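Local coordinates for protein GH127 beta-L-arabinofuranoside (PDB 4QK0) that is a family 127 glycoside hydrolase that probably cleaves beta-L-arabinofuranosidic bonds to release L-arabinose, at residues Pro488-Gly493 with Phe530-Glu535; Glu258-Val263 with Cys292-Glu297; Val387-Cys392 with Glu638-Val643; Val79-Glu84 with Pro414-Arg419. All coordinates share one frame; numbering follows the deposited sequence.

Contact 1. Residues Pro488-Gly493 with Phe530-Glu535; sequences PGWCRG and FPMPVE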
# COMPACT_ATOMS: atom_id res chain seq x y z
N PRO A 488 -10.24 -1.31 -34.99
CA PRO A 488 -9.79 -1.34 -33.57
C PRO A 488 -8.30 -1.33 -33.43
O PRO A 488 -7.59 -2.00 -34.19
CB PRO A 488 -10.33 -2.66 -33.05
CG PRO A 488 -11.53 -2.92 -33.95
CD PRO A 488 -11.06 -2.49 -35.30
N GLY A 489 -7.84 -0.43 -32.58
CA GLY A 489 -6.40 -0.26 -32.33
C GLY A 489 -5.73 -1.55 -31.88
O GLY A 489 -4.56 -1.69 -32.10
N TRP A 490 -6.47 -2.49 -31.28
CA TRP A 490 -5.86 -3.78 -30.88
C TRP A 490 -5.61 -4.70 -32.08
O TRP A 490 -4.86 -5.68 -31.98
CB TRP A 490 -6.70 -4.51 -29.81
CG TRP A 490 -8.13 -4.77 -30.20
CD1 TRP A 490 -9.20 -4.10 -29.77
CD2 TRP A 490 -8.62 -5.80 -31.09
NE1 TRP A 490 -10.35 -4.63 -30.33
CE2 TRP A 490 -10.00 -5.66 -31.15
CE3 TRP A 490 -8.00 -6.78 -31.87
CZ2 TRP A 490 -10.80 -6.47 -31.95
CZ3 TRP A 490 -8.77 -7.59 -32.65
CH2 TRP A 490 -10.17 -7.43 -32.70
N CYS A 491 -6.20 -4.38 -33.22
CA CYS A 491 -6.21 -5.27 -34.35
C CYS A 491 -5.03 -5.02 -35.28
O CYS A 491 -4.71 -3.90 -35.51
CB CYS A 491 -7.50 -5.02 -35.11
SG CYS A 491 -7.67 -6.08 -36.51
N ARG A 492 -4.44 -6.06 -35.86
CA ARG A 492 -3.48 -5.90 -36.97
C ARG A 492 -4.23 -6.50 -38.15
O ARG A 492 -4.88 -7.55 -38.00
CB ARG A 492 -2.20 -6.77 -36.87
CG ARG A 492 -1.49 -6.97 -35.54
CD ARG A 492 -1.11 -8.46 -35.33
NE ARG A 492 -0.48 -8.71 -34.03
CZ ARG A 492 0.84 -8.65 -33.76
NH1 ARG A 492 1.73 -8.39 -34.72
NH2 ARG A 492 1.27 -8.89 -32.51
N GLY A 493 -4.08 -5.93 -39.32
CA GLY A 493 -4.53 -6.59 -40.55
C GLY A 493 -6.01 -6.73 -40.77
O GLY A 493 -6.51 -7.80 -41.22
N PHE A 530 -11.54 -8.91 -38.55
CA PHE A 530 -10.52 -8.45 -37.63
C PHE A 530 -9.88 -9.70 -37.02
O PHE A 530 -10.48 -10.32 -36.15
CB PHE A 530 -11.15 -7.61 -36.51
CG PHE A 530 -11.90 -6.39 -37.00
CD1 PHE A 530 -11.26 -5.42 -37.78
CD2 PHE A 530 -13.21 -6.17 -36.62
CE1 PHE A 530 -11.94 -4.29 -38.22
CE2 PHE A 530 -13.89 -5.04 -37.06
CZ PHE A 530 -13.25 -4.09 -37.86
N PRO A 531 -8.69 -10.06 -37.47
CA PRO A 531 -8.00 -11.17 -36.77
C PRO A 531 -7.84 -10.98 -35.24
O PRO A 531 -7.50 -9.88 -34.79
CB PRO A 531 -6.63 -11.22 -37.44
CG PRO A 531 -6.70 -10.34 -38.65
CD PRO A 531 -7.81 -9.36 -38.42
N MSE A 532 -8.17 -12.03 -34.47
CA MSE A 532 -8.07 -12.03 -32.99
C MSE A 532 -7.06 -13.08 -32.50
O MSE A 532 -7.45 -14.06 -31.86
CB MSE A 532 -9.45 -12.34 -32.35
CG MSE A 532 -10.40 -11.19 -32.46
SE MSE A 532 -11.90 -11.53 -31.29
CE MSE A 532 -12.86 -9.87 -31.60
N PRO A 533 -5.77 -12.89 -32.79
CA PRO A 533 -4.78 -13.74 -32.15
C PRO A 533 -4.65 -13.46 -30.67
O PRO A 533 -5.06 -12.39 -30.18
CB PRO A 533 -3.47 -13.30 -32.82
CG PRO A 533 -3.69 -11.87 -33.17
CD PRO A 533 -5.15 -11.81 -33.57
N VAL A 534 -4.08 -14.40 -29.91
CA VAL A 534 -3.79 -14.14 -28.48
C VAL A 534 -2.59 -13.22 -28.45
O VAL A 534 -1.60 -13.57 -28.99
CB VAL A 534 -3.47 -15.41 -27.68
CG1 VAL A 534 -3.03 -15.07 -26.24
CG2 VAL A 534 -4.69 -16.30 -27.61
N GLU A 535 -2.69 -12.09 -27.80
CA GLU A 535 -1.58 -11.20 -27.72
C GLU A 535 -1.00 -11.15 -26.28
O GLU A 535 -1.73 -11.18 -25.31
CB GLU A 535 -2.03 -9.79 -28.06
CG GLU A 535 -2.61 -9.58 -29.45
CD GLU A 535 -1.57 -9.42 -30.57
OE1 GLU A 535 -0.36 -9.79 -30.39
OE2 GLU A 535 -1.99 -8.97 -31.67
O HOH W 1 -4.58 -8.38 -32.30
O HOH W 2 -5.33 -8.54 -34.88
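A mixed contact, salt bridge at one end and ring packing at the other, joins Arg492 to Glu535 and Pro488, Trp490 and Cys491 to Phe530, Pro531 and Met532. It sits where the loop after strand 479-486 passes the linker between strands 524-529 and 534-539. At the inner end, Pro488 CD lies over one face of the Phe530 ring, 3.8 Å from its centroid and 21° off the normal, a CH-pi contact. Cys491 SG meets Phe530 CB at 3.8 Å. Trp490 turns its outer rim to the linker: CZ3 comes edge-on to Pro531 O, while CH2 rests 3.8 Å from CG of the selenomethionine Met532. A type I beta turn from Pro488 to Cys491, closed by the hydrogen bond from Cys491 N to Pro488 O (2.9 Å), shapes the loop; the linker joins the seven-stranded antiparallel sheet to the mixed sheet. Trp490 NE1 is hydrogen-bonded to Glu361 OE1, on helix 354-365 of the catalytic domain. At the outer end, Arg492 grips Glu535 side-on. Its NE reaches OE2 and its NH2 reaches OE1, each at 2.8 Å and nearly straight, on the syn lone pairs, with guanidinium and carboxylate only 18° from coplanar. A bend at chi2 (-81°) in Glu535 swings the carboxylate round to present both oxygens. A glutamine here would probably keep at most part of this pairing and leave the arginine charge without its mate. One water links Glu535 OE2 to Trp490 O, another Arg492 N to Pro531 O, and Pro615 of the second subunit packs against both Arg492 and Glu535.

Contact 2. Residues Glu258-Val263 with Cys292-Glu297; sequences EQKQAV and CQTLWE
Thr294 and Leu295 carry this contact, in which helix 286-302 packs against the loop 258-263 without a single hydrogen bond between the two segments. It is helix-to-loop packing in the catalytic domain, whose helical hairpins are consistent with the alpha/alpha barrel of its clan. Following the helix from its earlier turn, Cys292 is directed away from the loop, against Met276 and Met347. Thr294 is the first to touch. Its methyl CG2 stands anti to the backbone N and comes 3.8 Å from Lys260 O and 4.2 Å from Lys260 CB, while OG1 is taken up by Gln290 O one turn back along the same helix. Leu295 follows with the larger share. Its CG lies anti to its own carbonyl carbon (chi1 -71°), which brings the forked end over the loop backbone. There Gln259 O is met by CD2 at 3.4 Å, by CG at 3.5 Å and by CD1 at 3.6 Å, the carbonyl oxygen lying against the branched end, almost equally far from all three carbons. CD2 also touches Gln261 C at 3.7 Å and Ala262 N at 3.9 Å. With the branched end of Leu295 cut back to an alanine, a gap would probably open beneath the Gln259 to Ala262 backbone, and the loop could shift against the helix. Beyond Leu295, Trp296 packs on helices 334-350 and 354-365, and Glu297 is salt-bridged to Lys301 and Lys355. A polar tie comes just beyond the segment, where Asn298 OD1 accepts the hydrogen bond of Ala262 N.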
# COMPACT_ATOMS: atom_id res chain seq x y z
N GLU A 258 -5.64 25.25 -17.36
CA GLU A 258 -4.26 25.10 -16.92
C GLU A 258 -3.97 23.69 -16.34
O GLU A 258 -2.84 23.41 -15.95
CB GLU A 258 -3.95 26.14 -15.86
CG GLU A 258 -4.09 27.53 -16.43
CD GLU A 258 -4.08 28.63 -15.38
OE1 GLU A 258 -4.81 29.62 -15.61
OE2 GLU A 258 -3.37 28.55 -14.33
N GLN A 259 -4.98 22.83 -16.25
CA GLN A 259 -4.81 21.45 -15.78
C GLN A 259 -4.27 20.59 -16.91
O GLN A 259 -4.95 20.31 -17.92
CB GLN A 259 -6.13 20.88 -15.20
CG GLN A 259 -6.52 21.61 -13.94
CD GLN A 259 -7.78 21.06 -13.28
OE1 GLN A 259 -8.07 19.84 -13.36
NE2 GLN A 259 -8.55 21.95 -12.65
N LYS A 260 -3.01 20.17 -16.75
CA LYS A 260 -2.35 19.35 -17.73
C LYS A 260 -2.16 17.90 -17.31
O LYS A 260 -1.80 17.07 -18.15
CB LYS A 260 -0.99 19.96 -18.06
CG LYS A 260 -1.13 21.34 -18.71
CD LYS A 260 0.22 21.89 -19.16
CE LYS A 260 0.14 23.40 -19.39
NZ LYS A 260 -1.10 23.79 -20.13
N GLN A 261 -2.39 17.62 -16.02
CA GLN A 261 -2.45 16.25 -15.49
C GLN A 261 -3.75 16.00 -14.81
O GLN A 261 -4.29 16.87 -14.13
CB GLN A 261 -1.36 15.97 -14.44
CG GLN A 261 0.05 15.89 -15.01
CD GLN A 261 0.62 17.27 -15.19
OE1 GLN A 261 0.36 18.15 -14.39
NE2 GLN A 261 1.43 17.45 -16.22
N ALA A 262 -4.19 14.77 -14.93
CA ALA A 262 -5.29 14.27 -14.12
C ALA A 262 -4.81 14.12 -12.69
O ALA A 262 -3.76 13.56 -12.44
CB ALA A 262 -5.77 12.94 -14.64
N VAL A 263 -5.57 14.71 -11.78
CA VAL A 263 -5.32 14.66 -10.34
C VAL A 263 -6.64 14.48 -9.62
O VAL A 263 -7.72 14.76 -10.18
CB VAL A 263 -4.64 15.94 -9.82
CG1 VAL A 263 -3.32 16.18 -10.54
CG2 VAL A 263 -5.53 17.14 -9.99
N CYS A 292 -8.70 19.41 -23.16
CA CYS A 292 -9.27 18.08 -23.18
C CYS A 292 -8.33 17.08 -23.77
O CYS A 292 -8.24 15.99 -23.25
CB CYS A 292 -10.59 18.03 -23.93
SG CYS A 292 -11.93 18.89 -23.03
N GLN A 293 -7.67 17.44 -24.87
CA GLN A 293 -6.82 16.51 -25.56
C GLN A 293 -5.61 16.22 -24.71
O GLN A 293 -5.14 15.10 -24.71
CB GLN A 293 -6.40 16.99 -26.95
CG GLN A 293 -7.56 16.91 -27.94
CD GLN A 293 -7.34 17.71 -29.25
OE1 GLN A 293 -6.79 18.82 -29.25
NE2 GLN A 293 -7.81 17.15 -30.36
N THR A 294 -5.09 17.22 -24.02
CA THR A 294 -3.92 17.08 -23.19
C THR A 294 -4.28 16.17 -22.00
O THR A 294 -3.52 15.29 -21.66
CB THR A 294 -3.47 18.45 -22.69
OG1 THR A 294 -3.03 19.19 -23.83
CG2 THR A 294 -2.32 18.37 -21.70
N LEU A 295 -5.46 16.37 -21.44
CA LEU A 295 -5.90 15.55 -20.33
C LEU A 295 -6.20 14.13 -20.76
O LEU A 295 -5.85 13.20 -20.06
CB LEU A 295 -7.08 16.17 -19.63
CG LEU A 295 -6.67 17.43 -18.86
CD1 LEU A 295 -7.86 18.33 -18.60
CD2 LEU A 295 -6.06 17.08 -17.52
N TRP A 296 -6.79 13.97 -21.94
CA TRP A 296 -7.03 12.66 -22.50
C TRP A 296 -5.77 11.86 -22.63
O TRP A 296 -5.73 10.67 -22.31
CB TRP A 296 -7.65 12.77 -23.89
CG TRP A 296 -7.73 11.47 -24.56
CD1 TRP A 296 -6.89 10.96 -25.46
CD2 TRP A 296 -8.71 10.48 -24.32
NE1 TRP A 296 -7.28 9.71 -25.82
CE2 TRP A 296 -8.41 9.39 -25.13
CE3 TRP A 296 -9.84 10.43 -23.52
CZ2 TRP A 296 -9.17 8.28 -25.19
CZ3 TRP A 296 -10.59 9.33 -23.53
CH2 TRP A 296 -10.26 8.23 -24.36
N GLU A 297 -4.77 12.46 -23.23
CA GLU A 297 -3.49 11.79 -23.39
C GLU A 297 -2.88 11.45 -22.02
O GLU A 297 -2.33 10.38 -21.86
CB GLU A 297 -2.51 12.69 -24.17
CG GLU A 297 -2.95 12.85 -25.65
CD GLU A 297 -2.80 11.56 -26.48
OE1 GLU A 297 -1.63 11.09 -26.62
OE2 GLU A 297 -3.81 11.00 -26.98

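Contact 3. Residues Val387-Cys392 with Glu638-Val643; sequences VWPKAC and EGEMVV
Val387 and Met641 form an antiparallel hydrogen-bonded pair, a beta bridge in which both donors and both acceptors of the facing backbones are used, and the pairing continues to Val643 and Leu385. Val387 N gives its hydrogen to Met641 O at 2.8 Å with an N-H...O angle of 169°, and this donor lies in the carbonyl plane. The return bond, from Met641 N to Val387 O, is longer at 3.1 Å, and its donor is tilted from the plane. Val387 O has further company: a water donates to it, and Glu640 CA approaches at 3.2 Å as a CA-H...O contact. The same water donates to Glu640 OE1 at 3.0 Å, tying backbone oxygen to carboxylate. OE1 also accepts from Leu570 N and OE2 from Asn569 N, with Arg544 of the second subunit adding a salt bridge to OE2. Glu640 N is taken by Glu563 OE1. A first torsion of -68° sets Glu640 CG beside its backbone N, and the extended chain runs beside Trp388, pointing the same way, with OE2 4.0 Å from Trp388 CD1. The indole in turn meets Phe321 of the second subunit edge-to-face. Pro389 packs on the same strand, its CG 3.8 Å from Gly639 C and its CD 3.8 Å from Glu640 CG. Val642 pairs with Leu561, so the start of strand 641-647 runs between the short strand 386-387 and strand 557-562, bringing a strand from the catalytic part onto a sheet built largely by the C-terminal domain.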
# COMPACT_ATOMS: atom_id res chain seq x y z
N VAL A 387 -5.14 -10.00 -6.87
CA VAL A 387 -5.71 -10.33 -5.58
C VAL A 387 -5.01 -11.54 -4.95
O VAL A 387 -4.87 -12.57 -5.58
CB VAL A 387 -7.21 -10.63 -5.70
CG1 VAL A 387 -7.79 -11.04 -4.38
CG2 VAL A 387 -7.94 -9.37 -6.13
N TRP A 388 -4.56 -11.32 -3.72
CA TRP A 388 -4.14 -12.38 -2.77
C TRP A 388 -5.09 -12.20 -1.56
O TRP A 388 -4.88 -11.30 -0.79
CB TRP A 388 -2.65 -12.20 -2.41
CG TRP A 388 -2.06 -13.20 -1.42
CD1 TRP A 388 -2.57 -14.41 -1.07
CD2 TRP A 388 -0.84 -13.05 -0.66
NE1 TRP A 388 -1.75 -15.01 -0.15
CE2 TRP A 388 -0.69 -14.20 0.11
CE3 TRP A 388 0.12 -12.05 -0.57
CZ2 TRP A 388 0.40 -14.38 0.97
CZ3 TRP A 388 1.21 -12.22 0.28
CH2 TRP A 388 1.35 -13.37 1.03
N PRO A 389 -6.14 -13.03 -1.41
CA PRO A 389 -7.18 -12.73 -0.41
C PRO A 389 -6.71 -12.50 0.99
O PRO A 389 -7.21 -11.60 1.64
CB PRO A 389 -8.08 -13.93 -0.46
CG PRO A 389 -7.97 -14.37 -1.88
CD PRO A 389 -6.51 -14.21 -2.22
N LYS A 390 -5.76 -13.30 1.46
CA LYS A 390 -5.22 -13.08 2.79
C LYS A 390 -4.68 -11.69 2.98
O LYS A 390 -4.85 -11.09 4.05
CB LYS A 390 -4.10 -14.08 3.05
CG LYS A 390 -4.18 -14.56 4.48
CD LYS A 390 -2.97 -15.36 4.96
CE LYS A 390 -3.07 -15.65 6.45
NZ LYS A 390 -3.53 -14.48 7.27
N ALA A 391 -3.97 -11.19 1.97
CA ALA A 391 -3.40 -9.86 2.02
C ALA A 391 -4.39 -8.71 2.07
O ALA A 391 -4.01 -7.60 2.44
CB ALA A 391 -2.46 -9.65 0.84
N CYS A 392 -5.63 -8.97 1.67
CA CYS A 392 -6.71 -7.96 1.82
C CYS A 392 -6.99 -7.55 3.23
O CYS A 392 -7.74 -6.62 3.47
CB CYS A 392 -7.98 -8.45 1.13
SG CYS A 392 -7.68 -8.73 -0.64
N GLU A 638 -14.18 -17.28 -3.96
CA GLU A 638 -13.02 -16.54 -3.51
C GLU A 638 -11.73 -17.24 -3.91
O GLU A 638 -11.63 -18.47 -3.90
CB GLU A 638 -13.08 -16.35 -2.00
CG GLU A 638 -12.07 -15.36 -1.46
CD GLU A 638 -12.39 -14.84 -0.06
OE1 GLU A 638 -13.57 -14.62 0.26
OE2 GLU A 638 -11.47 -14.68 0.74
N GLY A 639 -10.76 -16.46 -4.35
CA GLY A 639 -9.47 -17.00 -4.72
C GLY A 639 -8.55 -15.94 -5.29
O GLY A 639 -8.96 -14.79 -5.53
N GLU A 640 -7.28 -16.30 -5.44
CA GLU A 640 -6.33 -15.43 -6.08
C GLU A 640 -6.75 -15.13 -7.52
O GLU A 640 -7.38 -15.97 -8.20
CB GLU A 640 -4.93 -16.08 -6.05
CG GLU A 640 -4.34 -16.17 -4.65
CD GLU A 640 -2.86 -16.56 -4.65
OE1 GLU A 640 -2.07 -16.11 -5.53
OE2 GLU A 640 -2.50 -17.36 -3.78
N MSE A 641 -6.29 -13.96 -8.00
CA MSE A 641 -6.44 -13.54 -9.42
C MSE A 641 -5.32 -12.61 -9.79
O MSE A 641 -4.92 -11.82 -8.98
CB MSE A 641 -7.80 -12.86 -9.59
CG MSE A 641 -8.08 -12.45 -11.03
SE MSE A 641 -7.33 -10.63 -11.36
CE MSE A 641 -8.52 -9.59 -10.33
N VAL A 642 -4.75 -12.77 -10.99
CA VAL A 642 -3.84 -11.81 -11.53
C VAL A 642 -4.09 -11.58 -12.98
O VAL A 642 -4.46 -12.49 -13.67
CB VAL A 642 -2.34 -12.19 -11.41
CG1 VAL A 642 -1.91 -12.18 -9.97
CG2 VAL A 642 -2.05 -13.54 -11.99
N VAL A 643 -3.80 -10.35 -13.42
CA VAL A 643 -3.80 -9.97 -14.83
C VAL A 643 -2.37 -9.96 -15.33
O VAL A 643 -2.05 -10.58 -16.34
CB VAL A 643 -4.42 -8.57 -15.05
CG1 VAL A 643 -4.18 -8.05 -16.48
CG2 VAL A 643 -5.90 -8.61 -14.77
O HOH W 3 -2.82 -13.46 -6.69

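Contact 4. Residues Val79-Glu84 with Pro414-Arg419; sequences VAKWLE and PPNLAR
Lys81 and Glu84, one helical turn apart, face Pro415, Asn416 and Arg419 where helices 76-92 and 413-422 run side by side, their segments 8.6 Å apart at closest approach and 26° from parallel. Along Lys81, CB meets Pro415 CB at 3.9 Å, although Pro415 is poorly ordered. CG passes 4.5 Å from Arg419 NE, obliquely to the guanidinium. Extended beyond CG, the chain carries CD and CE past the end of the Asn416 side chain, and NZ is hydrogen-bonded to Tyr142 OH. The salt bridge lies alongside: Arg419 NH1 gives a hydrogen to Glu84 OE1 at 2.7 Å, with an N-H...O angle of 148°. The approach is on the syn side but somewhat out of the carboxylate plane, and the guanidinium and carboxylate planes stand 81° apart, so one nitrogen makes a single bond and not a two-armed grip. The second oxygen, OE2, is hydrogen-bonded to Tyr88 OH. All six touching residues are buried, so Glu84, with Glu149 at long, weak range of Arg419 NH1, probably offsets the positive charge of Arg419 in an interior where Lys81 NZ, 5.8 Å from Arg419 NH2, adds a second one.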
# COMPACT_ATOMS: atom_id res chain seq x y z
N VAL A 79 -32.13 7.99 -6.37
CA VAL A 79 -33.43 7.92 -6.99
C VAL A 79 -33.30 8.33 -8.45
O VAL A 79 -33.88 7.71 -9.34
CB VAL A 79 -34.42 8.83 -6.27
CG1 VAL A 79 -35.77 8.79 -6.96
CG2 VAL A 79 -34.59 8.37 -4.84
N ALA A 80 -32.49 9.36 -8.69
CA ALA A 80 -32.27 9.86 -10.02
C ALA A 80 -31.67 8.82 -10.89
O ALA A 80 -32.10 8.61 -12.02
CB ALA A 80 -31.37 11.09 -9.99
N LYS A 81 -30.67 8.12 -10.39
CA LYS A 81 -29.97 7.14 -11.22
C LYS A 81 -30.85 5.97 -11.53
O LYS A 81 -30.73 5.38 -12.62
CB LYS A 81 -28.67 6.65 -10.56
CG LYS A 81 -27.58 7.71 -10.48
CD LYS A 81 -26.49 7.28 -9.50
CE LYS A 81 -25.38 8.29 -9.42
NZ LYS A 81 -24.53 7.98 -8.25
N TRP A 82 -31.71 5.60 -10.57
CA TRP A 82 -32.63 4.49 -10.82
C TRP A 82 -33.63 4.93 -11.93
O TRP A 82 -33.85 4.18 -12.91
CB TRP A 82 -33.34 4.06 -9.52
CG TRP A 82 -34.30 2.93 -9.64
CD1 TRP A 82 -34.03 1.60 -9.49
CD2 TRP A 82 -35.69 3.01 -9.97
NE1 TRP A 82 -35.16 0.86 -9.71
CE2 TRP A 82 -36.19 1.70 -9.98
CE3 TRP A 82 -36.57 4.06 -10.21
CZ2 TRP A 82 -37.53 1.41 -10.26
CZ3 TRP A 82 -37.90 3.77 -10.46
CH2 TRP A 82 -38.36 2.46 -10.49
N LEU A 83 -34.17 6.15 -11.83
CA LEU A 83 -35.08 6.66 -12.89
C LEU A 83 -34.42 6.71 -14.27
O LEU A 83 -35.01 6.33 -15.28
CB LEU A 83 -35.61 8.03 -12.55
CG LEU A 83 -36.64 8.06 -11.40
CD1 LEU A 83 -36.86 9.47 -10.93
CD2 LEU A 83 -37.94 7.44 -11.83
N GLU A 84 -33.16 7.10 -14.31
CA GLU A 84 -32.45 7.21 -15.56
C GLU A 84 -32.29 5.86 -16.19
O GLU A 84 -32.52 5.69 -17.41
CB GLU A 84 -31.09 7.90 -15.39
CG GLU A 84 -30.45 8.19 -16.76
CD GLU A 84 -29.00 8.67 -16.70
OE1 GLU A 84 -28.55 9.10 -15.63
OE2 GLU A 84 -28.32 8.65 -17.76
N PRO A 414 -24.33 -0.36 -8.40
CA PRO A 414 -25.51 -0.91 -9.12
C PRO A 414 -26.32 0.06 -10.04
O PRO A 414 -26.33 -0.16 -11.25
CB PRO A 414 -26.37 -1.52 -8.00
CG PRO A 414 -25.56 -1.47 -6.76
CD PRO A 414 -24.56 -0.38 -6.94
N PRO A 415 -27.01 1.12 -9.48
CA PRO A 415 -27.83 1.95 -10.41
C PRO A 415 -26.95 2.69 -11.42
O PRO A 415 -27.45 3.11 -12.51
CB PRO A 415 -28.56 2.93 -9.48
CG PRO A 415 -27.69 3.05 -8.27
CD PRO A 415 -26.96 1.73 -8.13
N ASN A 416 -25.66 2.83 -11.05
CA ASN A 416 -24.67 3.32 -11.96
C ASN A 416 -24.42 2.33 -13.07
O ASN A 416 -24.57 2.72 -14.22
CB ASN A 416 -23.42 3.83 -11.27
CG ASN A 416 -23.21 5.35 -11.45
OD1 ASN A 416 -23.43 6.11 -10.51
ND2 ASN A 416 -22.81 5.79 -12.66
N LEU A 417 -24.05 1.07 -12.80
CA LEU A 417 -23.85 0.14 -13.94
C LEU A 417 -25.11 -0.08 -14.74
O LEU A 417 -25.06 -0.20 -15.93
CB LEU A 417 -23.38 -1.22 -13.53
CG LEU A 417 -21.90 -1.52 -13.68
CD1 LEU A 417 -21.65 -2.90 -13.07
CD2 LEU A 417 -21.39 -1.50 -15.12
N ALA A 418 -26.23 -0.16 -14.07
CA ALA A 418 -27.51 -0.31 -14.75
C ALA A 418 -27.72 0.77 -15.82
O ALA A 418 -28.17 0.44 -16.91
CB ALA A 418 -28.64 -0.25 -13.76
N ARG A 419 -27.47 2.04 -15.49
CA ARG A 419 -27.77 3.10 -16.46
C ARG A 419 -26.88 3.02 -17.66
O ARG A 419 -27.34 3.26 -18.76
CB ARG A 419 -27.79 4.49 -15.85
CG ARG A 419 -26.47 5.04 -15.38
CD ARG A 419 -26.70 6.42 -14.78
NE ARG A 419 -25.45 7.01 -14.33
CZ ARG A 419 -25.10 8.28 -14.49
NH1 ARG A 419 -25.90 9.14 -15.13
NH2 ARG A 419 -23.93 8.68 -14.02

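Overall arrangement
Contacts 2 and 4 belong to the helical catalytic domain, their centres about 28 Å apart. Contact 1 lies in the beta-rich part and contact 3 joins the catalytic range to it, their centres about 30 Å apart, and both reach the same mixed sheet. Along the chain, contact 4 spans contact 2 and then ends before contact 1 begins. Contact 3 encloses contact 1 and crosses contact 4, since its first segment falls before residue 414 and its second near the C-terminus. It therefore ties the chain end back to the catalytic part. Contacts 1 and 3 also touch the second subunit, while no other chain touches contacts 2 and 4, so the dimer interface includes the beta side.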